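Local coordinates for Baccell_00875 (Bacteroides cellulosilyticus DSM 14838, PDB 5NO8), which probably acts as a polysaccharide lyase that removes the L-rhamnose caps linked to glucuronic acid on complex arabinogalactan proteins, at residues 175-180 / 579-584; 166-171 / 585-590; 250-253 / 258-261. All coordinates share one frame; numbering follows the deposited sequence.

Contacts 1 and 2 are buried and hold the same elements together: neighbouring strands 175-180 and 163-168 of one antiparallel sheet against successive parts of the long loop between helices 562-576 and 596-600. Their centres lie about 6 Å apart. Contact 3 is only partly buried, its centre about 22 Å from the centre of the chain, and joins helix 245-254 to edge strand 259-262 of another sheet. The chemistry changes accordingly. Contact 1 mixes aromatic groups with a bridging water, contact 2 rests on one leucine methyl against an indole, and contact 3 is a small leucine cluster. Leu252 of contact 3 also packs on Tyr175 of contact 1.

Contact 1 (175-180 / 579-584)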
loop_
_atom_site.group_PDB
_atom_site.type_symbol
_atom_site.label_atom_id
_atom_site.label_comp_id
_atom_site.label_asym_id
_atom_site.label_seq_id
_atom_site.Cartn_x
_atom_site.Cartn_y
_atom_site.Cartn_z
ATOM N N TYR A 175 9.687 -13.305 4.991
ATOM C CA TYR A 175 10.448 -12.341 5.739
ATOM C C TYR A 175 9.596 -11.146 6.140
ATOM O O TYR A 175 8.499 -10.939 5.648
ATOM C CB TYR A 175 11.687 -11.883 4.951
ATOM C CG TYR A 175 11.407 -11.126 3.675
ATOM C CD1 TYR A 175 10.946 -9.806 3.690
ATOM C CD2 TYR A 175 11.586 -11.735 2.444
ATOM C CE1 TYR A 175 10.689 -9.128 2.524
ATOM C CE2 TYR A 175 11.365 -11.051 1.278
ATOM C CZ TYR A 175 10.921 -9.745 1.330
ATOM O OH TYR A 175 10.644 -9.081 0.171
ATOM N N VAL A 176 10.157 -10.347 7.041
ATOM C CA VAL A 176 9.674 -9.014 7.328
ATOM C C VAL A 176 10.875 -8.058 7.313
ATOM O O VAL A 176 11.908 -8.315 7.944
ATOM C CB VAL A 176 8.933 -8.895 8.675
ATOM C CG1 VAL A 176 8.414 -7.486 8.842
ATOM C CG2 VAL A 176 7.771 -9.885 8.800
ATOM N N ASN A 177 10.751 -6.985 6.537
ATOM C CA ASN A 177 11.739 -5.930 6.513
ATOM C C ASN A 177 11.086 -4.710 7.129
ATOM O O ASN A 177 10.190 -4.136 6.537
ATOM C CB ASN A 177 12.175 -5.671 5.086
ATOM C CG ASN A 177 13.269 -4.633 4.988
ATOM O OD1 ASN A 177 13.939 -4.326 5.991
ATOM N ND2 ASN A 177 13.445 -4.065 3.803
ATOM N N ALA A 178 11.495 -4.352 8.354
ATOM C CA ALA A 178 10.936 -3.240 9.065
ATOM C C ALA A 178 11.854 -2.035 8.960
ATOM O O ALA A 178 12.943 -2.019 9.509
ATOM C CB ALA A 178 10.688 -3.626 10.501
ATOM N N ILE A 179 11.403 -1.039 8.198
ATOM C CA ILE A 179 12.199 0.146 7.897
ATOM C C ILE A 179 11.718 1.297 8.759
ATOM O O ILE A 179 10.561 1.681 8.704
ATOM C CB ILE A 179 12.097 0.501 6.402
ATOM C CG1 ILE A 179 12.615 -0.644 5.524
ATOM C CG2 ILE A 179 12.831 1.793 6.096
ATOM C CD1 ILE A 179 14.063 -1.019 5.718
ATOM N N ARG A 180 12.593 1.825 9.599
ATOM C CA ARG A 180 12.256 2.992 10.398
ATOM C C ARG A 180 11.741 4.086 9.479
ATOM O O ARG A 180 12.310 4.324 8.409
ATOM C CB ARG A 180 13.473 3.492 11.181
ATOM C CG ARG A 180 13.142 4.504 12.274
ATOM C CD ARG A 180 14.427 5.180 12.726
ATOM N NE ARG A 180 15.458 4.212 13.096
ATOM C CZ ARG A 180 15.772 3.809 14.327
ATOM N NH1 ARG A 180 15.176 4.298 15.402
ATOM N NH2 ARG A 180 16.716 2.899 14.477
ATOM N N ASN A 579 7.514 1.703 0.826
ATOM C CA ASN A 579 7.353 0.734 -0.265
ATOM C C ASN A 579 8.253 -0.473 -0.079
ATOM O O ASN A 579 9.475 -0.348 0.164
ATOM C CB ASN A 579 7.761 1.345 -1.599
ATOM C CG ASN A 579 6.809 2.401 -2.093
ATOM O OD1 ASN A 579 5.934 2.879 -1.386
ATOM N ND2 ASN A 579 7.010 2.798 -3.329
ATOM N N GLY A 580 7.678 -1.654 -0.300
ATOM C CA GLY A 580 8.449 -2.875 -0.255
ATOM C C GLY A 580 8.920 -3.310 -1.637
ATOM O O GLY A 580 8.634 -2.641 -2.655
ATOM N N PHE A 581 9.655 -4.424 -1.673
ATOM C CA PHE A 581 10.144 -5.015 -2.929
ATOM C C PHE A 581 9.671 -6.454 -3.081
ATOM O O PHE A 581 10.278 -7.229 -3.841
ATOM C CB PHE A 581 11.671 -4.895 -3.056
ATOM C CG PHE A 581 12.424 -5.504 -1.908
ATOM C CD1 PHE A 581 12.732 -6.860 -1.889
ATOM C CD2 PHE A 581 12.813 -4.713 -0.826
ATOM C CE1 PHE A 581 13.420 -7.417 -0.814
ATOM C CE2 PHE A 581 13.488 -5.274 0.247
ATOM C CZ PHE A 581 13.769 -6.619 0.258
ATOM N N GLN A 582 8.572 -6.805 -2.407
ATOM C CA GLN A 582 8.064 -8.171 -2.439
ATOM C C GLN A 582 7.703 -8.573 -3.883
ATOM O O GLN A 582 7.222 -7.724 -4.671
ATOM C CB GLN A 582 6.812 -8.334 -1.597
ATOM C CG GLN A 582 6.952 -8.013 -0.124
ATOM C CD GLN A 582 6.614 -6.589 0.206
ATOM O OE1 GLN A 582 6.927 -5.675 -0.583
ATOM N NE2 GLN A 582 5.969 -6.373 1.349
ATOM N N PRO A 583 7.879 -9.841 -4.238
ATOM C CA PRO A 583 7.614 -10.247 -5.654
ATOM C C PRO A 583 6.144 -10.558 -5.928
ATOM O O PRO A 583 5.765 -11.710 -6.201
ATOM C CB PRO A 583 8.510 -11.470 -5.817
ATOM C CG PRO A 583 8.507 -12.085 -4.444
ATOM C CD PRO A 583 8.570 -10.919 -3.504
ATOM N N SER A 584 5.329 -9.512 -5.817
ATOM C CA SER A 584 3.891 -9.558 -6.031
ATOM C C SER A 584 3.477 -8.225 -6.643
ATOM O O SER A 584 3.905 -7.181 -6.194
ATOM C CB SER A 584 3.144 -9.736 -4.713
ATOM O OG SER A 584 1.738 -9.623 -4.888
HETATM O O HOH W 1 10.046 -6.070 0.618
#
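The hydroxyl of Tyr175 does most of the touching here, coming obliquely onto the Phe581 ring with OH 3.4 Å from CE1. The two ring planes are only 27° apart, yet they are slid so far past each other that they barely overlap. Asn177 joins from a second direction, its ND2 lying at the edge of the Phe581 ring, 3.8 Å from CE2. Gln582 adds its CG, which packs on Tyr175 OH.

A water ties this first shell together. It accepts the backbone N-H of Phe581 (O to N 2.8 Å) and hydrogen-bonds Tyr175 OH at 3.1 Å; it sits over the centre of the Phe581 ring and in the plane of the Tyr175 ring. Phe581 chi1 of 56° puts CG between the backbone N and carbonyl carbon, folding the ring back to cover the water.

Further out, helix 245-254 supplies Arg249, cation-pi to Phe581, Phe248, edge-to-face with Tyr175, and Asn245, bonded to Asn177 ND2. Ile167 O takes the Gln582 amide. With an alanine in place of Phe581, the water would probably lose its aromatic lid and Arg249 its pi partner, opening a gap beside Tyr175.

Strand 175-180, next to strand 163-168 in an antiparallel sheet, thus meets the 562-576 to 596-600 interhelix loop through aromatic packing, and one water carries the polar link.

Contact 2 (166-171 / 585-590); sequences HIWKGG and YHLNEV
A single methyl group makes nearly all of this contact: Leu587 CD1 lies against the six-membered ring of Trp168, 3.7 Å from CE3 and 3.8 Å from CZ3. The same methyl reaches the backbone of the preceding residue, with Leu587 CD1 4.0 Å from Ile167 O.

Trp168 ends strand 163-168, an outermost strand of its sheet. Its CG stands anti to the backbone N (chi1 -178°), which swings the indole across to the loop and brings the benzo ring up to the leucine. Directly after it the chain makes an inverse gamma turn centred on Lys169, with only a weak bond from Gly170 N to Trp168 O. This turn sets Gly170 N over one face of the indole, offset toward its rim.

On the side of the loop between helices 562-576 and 596-600, Leu587 opens a type II beta turn closed by the bond from Val590 N to Leu587 O, 3.1 Å. Glu589 occupies the third position with positive phi (59°), as the turn type requires, and its carboxylate is held by Arg637 and Asn640. Around the pair, His329 and Tyr175 both meet the Trp168 ring, while Leu587 also packs on Phe610 and Tyr661.

No hydrogen bond crosses between the two segments. The join is mainly van der Waals, one leucine methyl set obliquely against the CE3 and CZ3 carbons of the indole. Packing from the neighbours, His329 and Tyr175 about the indole and Phe610 and Tyr661 about Leu587, probably holds the two groups in place.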
loop_
_atom_site.group_PDB
_atom_site.type_symbol
_atom_site.label_atom_id
_atom_site.label_comp_id
_atom_site.label_asym_id
_atom_site.label_seq_id
_atom_site.Cartn_x
_atom_site.Cartn_y
_atom_site.Cartn_z
ATOM N N HIS A 166 7.355 -4.323 6.138
ATOM C CA HIS A 166 7.180 -4.910 4.807
ATOM C C HIS A 166 7.157 -6.409 4.990
ATOM O O HIS A 166 8.204 -7.034 5.197
ATOM C CB HIS A 166 8.302 -4.450 3.914
ATOM C CG HIS A 166 8.294 -2.966 3.723
ATOM N ND1 HIS A 166 7.216 -2.306 3.170
ATOM C CD2 HIS A 166 9.181 -2.003 4.101
ATOM C CE1 HIS A 166 7.454 -1.000 3.193
ATOM N NE2 HIS A 166 8.645 -0.791 3.730
ATOM N N ILE A 167 5.955 -6.964 4.893
ATOM C CA ILE A 167 5.725 -8.386 5.156
ATOM C C ILE A 167 5.705 -9.126 3.826
ATOM O O ILE A 167 5.010 -8.693 2.913
ATOM C CB ILE A 167 4.382 -8.601 5.856
ATOM C CG1 ILE A 167 4.310 -7.759 7.134
ATOM C CG2 ILE A 167 4.178 -10.085 6.180
ATOM C CD1 ILE A 167 2.904 -7.653 7.666
ATOM N N TRP A 168 6.472 -10.205 3.725
ATOM C CA TRP A 168 6.393 -11.092 2.567
ATOM C C TRP A 168 6.011 -12.479 3.007
ATOM O O TRP A 168 6.798 -13.163 3.708
ATOM C CB TRP A 168 7.664 -11.122 1.738
ATOM C CG TRP A 168 7.534 -12.005 0.538
ATOM C CD1 TRP A 168 8.430 -12.946 0.119
ATOM C CD2 TRP A 168 6.422 -12.072 -0.377
ATOM N NE1 TRP A 168 7.945 -13.587 -0.983
ATOM C CE2 TRP A 168 6.737 -13.063 -1.329
ATOM C CE3 TRP A 168 5.215 -11.364 -0.508
ATOM C CZ2 TRP A 168 5.882 -13.393 -2.394
ATOM C CZ3 TRP A 168 4.350 -11.716 -1.547
ATOM C CH2 TRP A 168 4.711 -12.720 -2.485
ATOM N N LYS A 169 4.825 -12.896 2.560
ATOM C CA LYS A 169 4.291 -14.225 2.836
ATOM C C LYS A 169 4.904 -15.290 1.918
ATOM O O LYS A 169 4.205 -16.071 1.276
ATOM C CB LYS A 169 2.745 -14.213 2.740
ATOM C CG LYS A 169 2.194 -13.866 1.364
ATOM C CD LYS A 169 0.664 -13.843 1.331
ATOM C CE LYS A 169 0.210 -13.658 -0.116
ATOM N NZ LYS A 169 -1.254 -13.603 -0.260
ATOM N N GLY A 170 6.222 -15.356 1.894
ATOM C CA GLY A 170 6.942 -16.169 0.913
ATOM C C GLY A 170 7.238 -17.592 1.312
ATOM O O GLY A 170 8.243 -18.161 0.852
ATOM N N GLY A 171 6.398 -18.188 2.147
ATOM C CA GLY A 171 6.557 -19.611 2.487
ATOM C C GLY A 171 7.856 -19.839 3.250
ATOM O O GLY A 171 8.088 -19.205 4.291
ATOM N N TYR A 585 2.588 -8.268 -7.620
ATOM C CA TYR A 585 2.014 -7.053 -8.184
ATOM C C TYR A 585 1.222 -6.252 -7.137
ATOM O O TYR A 585 1.105 -5.056 -7.251
ATOM C CB TYR A 585 1.180 -7.327 -9.430
ATOM C CG TYR A 585 -0.049 -8.176 -9.200
ATOM C CD1 TYR A 585 0.022 -9.559 -9.270
ATOM C CD2 TYR A 585 -1.273 -7.595 -8.852
ATOM C CE1 TYR A 585 -1.097 -10.358 -9.026
ATOM C CE2 TYR A 585 -2.400 -8.367 -8.647
ATOM C CZ TYR A 585 -2.307 -9.750 -8.760
ATOM O OH TYR A 585 -3.421 -10.516 -8.537
ATOM N N HIS A 586 0.724 -6.901 -6.092
ATOM C CA HIS A 586 0.020 -6.187 -5.037
ATOM C C HIS A 586 0.936 -5.288 -4.212
ATOM O O HIS A 586 0.457 -4.303 -3.615
ATOM C CB HIS A 586 -0.654 -7.180 -4.081
ATOM C CG HIS A 586 -1.855 -7.849 -4.658
ATOM N ND1 HIS A 586 -1.842 -9.157 -5.090
ATOM C CD2 HIS A 586 -3.102 -7.394 -4.876
ATOM C CE1 HIS A 586 -3.044 -9.484 -5.538
ATOM N NE2 HIS A 586 -3.827 -8.431 -5.423
ATOM N N LEU A 587 2.204 -5.672 -4.112
ATOM C CA LEU A 587 3.147 -5.109 -3.139
ATOM C C LEU A 587 4.362 -4.427 -3.705
ATOM O O LEU A 587 4.952 -3.598 -3.013
ATOM C CB LEU A 587 3.668 -6.207 -2.196
ATOM C CG LEU A 587 2.645 -7.094 -1.520
ATOM C CD1 LEU A 587 3.329 -8.200 -0.725
ATOM C CD2 LEU A 587 1.736 -6.269 -0.650
ATOM N N ASN A 588 4.769 -4.754 -4.930
ATOM C CA ASN A 588 6.098 -4.377 -5.400
ATOM C C ASN A 588 6.138 -2.879 -5.713
ATOM O O ASN A 588 5.486 -2.409 -6.629
ATOM C CB ASN A 588 6.518 -5.196 -6.620
ATOM C CG ASN A 588 7.992 -5.082 -6.889
ATOM O OD1 ASN A 588 8.834 -5.800 -6.298
ATOM N ND2 ASN A 588 8.330 -4.193 -7.761
ATOM N N GLU A 589 6.877 -2.138 -4.901
ATOM C CA GLU A 589 6.890 -0.678 -4.958
ATOM C C GLU A 589 5.509 -0.050 -4.736
ATOM O O GLU A 589 5.200 0.994 -5.275
ATOM C CB GLU A 589 7.550 -0.178 -6.241
ATOM C CG GLU A 589 8.969 -0.667 -6.437
ATOM C CD GLU A 589 9.767 0.282 -7.333
ATOM O OE1 GLU A 589 9.743 0.040 -8.562
ATOM O OE2 GLU A 589 10.381 1.259 -6.805
ATOM N N VAL A 590 4.693 -0.682 -3.905
ATOM C CA VAL A 590 3.365 -0.204 -3.581
ATOM C C VAL A 590 3.338 0.229 -2.121
ATOM O O VAL A 590 3.476 -0.575 -1.198
ATOM C CB VAL A 590 2.317 -1.307 -3.811
ATOM C CG1 VAL A 590 0.927 -0.849 -3.404
ATOM C CG2 VAL A 590 2.317 -1.762 -5.286
#

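Contact 3 (250-253 / 258-261)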
loop_
_atom_site.group_PDB
_atom_site.type_symbol
_atom_site.label_atom_id
_atom_site.label_comp_id
_atom_site.label_asym_id
_atom_site.label_seq_id
_atom_site.Cartn_x
_atom_site.Cartn_y
_atom_site.Cartn_z
ATOM N N HIS A 250 21.306 -8.990 1.513
ATOM C CA HIS A 250 22.559 -9.707 1.708
ATOM C C HIS A 250 22.475 -10.653 2.898
ATOM O O HIS A 250 22.832 -11.827 2.806
ATOM C CB HIS A 250 23.722 -8.703 1.899
ATOM C CG HIS A 250 25.063 -9.356 2.044
ATOM N ND1 HIS A 250 25.682 -10.027 1.009
ATOM C CD2 HIS A 250 25.886 -9.474 3.112
ATOM C CE1 HIS A 250 26.833 -10.523 1.430
ATOM N NE2 HIS A 250 26.979 -10.206 2.705
ATOM N N LYS A 251 21.979 -10.136 4.009
ATOM C CA LYS A 251 21.837 -10.909 5.239
ATOM C C LYS A 251 20.821 -12.043 5.096
ATOM O O LYS A 251 21.052 -13.165 5.594
ATOM C CB LYS A 251 21.454 -9.980 6.378
ATOM C CG LYS A 251 22.625 -9.118 6.836
ATOM C CD LYS A 251 22.148 -8.136 7.896
ATOM C CE LYS A 251 23.213 -7.134 8.324
ATOM N NZ LYS A 251 24.194 -7.762 9.203
ATOM N N LEU A 252 19.724 -11.767 4.399
ATOM C CA LEU A 252 18.748 -12.842 4.089
ATOM C C LEU A 252 19.408 -14.020 3.345
ATOM O O LEU A 252 19.224 -15.206 3.714
ATOM C CB LEU A 252 17.535 -12.269 3.355
ATOM C CG LEU A 252 16.452 -13.245 2.872
ATOM C CD1 LEU A 252 15.106 -12.520 2.783
ATOM C CD2 LEU A 252 16.798 -13.884 1.548
ATOM N N LEU A 253 20.216 -13.708 2.342
ATOM C CA LEU A 253 20.953 -14.738 1.605
ATOM C C LEU A 253 22.019 -15.421 2.478
ATOM O O LEU A 253 22.191 -16.641 2.395
ATOM C CB LEU A 253 21.592 -14.159 0.347
ATOM C CG LEU A 253 20.630 -13.618 -0.718
ATOM C CD1 LEU A 253 21.395 -12.889 -1.818
ATOM C CD2 LEU A 253 19.808 -14.746 -1.308
ATOM N N VAL A 258 16.241 -17.356 0.157
ATOM C CA VAL A 258 16.342 -17.008 -1.263
ATOM C C VAL A 258 15.518 -15.781 -1.549
ATOM O O VAL A 258 14.629 -15.419 -0.762
ATOM C CB VAL A 258 15.902 -18.172 -2.187
ATOM C CG1 VAL A 258 16.699 -19.433 -1.886
ATOM C CG2 VAL A 258 14.416 -18.462 -2.077
ATOM N N LEU A 259 15.819 -15.125 -2.673
ATOM C CA LEU A 259 15.083 -13.946 -3.123
ATOM C C LEU A 259 14.530 -14.236 -4.513
ATOM O O LEU A 259 15.278 -14.626 -5.422
ATOM C CB LEU A 259 15.991 -12.707 -3.192
ATOM C CG LEU A 259 16.465 -12.188 -1.849
ATOM C CD1 LEU A 259 17.685 -11.314 -2.063
ATOM C CD2 LEU A 259 15.341 -11.445 -1.139
ATOM N N VAL A 260 13.226 -14.050 -4.667
ATOM C CA VAL A 260 12.560 -14.210 -5.946
ATOM C C VAL A 260 12.228 -12.839 -6.497
ATOM O O VAL A 260 11.813 -11.955 -5.767
ATOM C CB VAL A 260 11.296 -15.064 -5.787
ATOM C CG1 VAL A 260 10.535 -15.196 -7.091
ATOM C CG2 VAL A 260 11.707 -16.445 -5.326
ATOM N N SER A 261 12.392 -12.679 -7.811
ATOM C CA SER A 261 11.980 -11.465 -8.473
ATOM C C SER A 261 11.580 -11.791 -9.915
ATOM O O SER A 261 12.073 -12.757 -10.497
ATOM C CB SER A 261 13.109 -10.436 -8.469
ATOM O OG SER A 261 14.300 -11.022 -8.954
#
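Leu252 and Leu253, near the end of helix 245-254, pack on Val258 and Leu259 where the chain re-emerges as strand 259-262. This is a helix-to-strand connection of short reach, with just four residues between the two segments. The strand it leads into is an outermost one of a mixed sheet, so the contact joins the helix to the margin of that sheet.

Leu252 comes first and points toward the strand. With chi1 at 176° its side chain extends away from its own N and sends both methyls across. CD2 makes the nearest approaches: it lies 3.5 Å from Val258 O and 3.8 Å from Leu259 CG, wedged between backbone and side chain. The other branch, CD1, meets Leu259 CD2 at 4.1 Å. That branch also packs on Tyr175, which links the cluster to the neighbouring antiparallel sheet.

Leu253 follows, one step along the helix, and approaches Leu259 at about a right angle. Its CD2 rests on the backbone at Val258 CA, 4.1 Å away. Val258 turns its CB away from the helix, and the side chain packs on Cys277, Tyr322 and Thr328, so the helix meets this residue through its main chain.

Leu259 is the piece common to both leucines of the helix. A backbone hydrogen bond to Arg278 ties it to the adjoining strand 272-278. Leu259 CG and CD2 face Leu252, while CD1 turns to Leu253 and lies 4.0 Å from Leu253 CG.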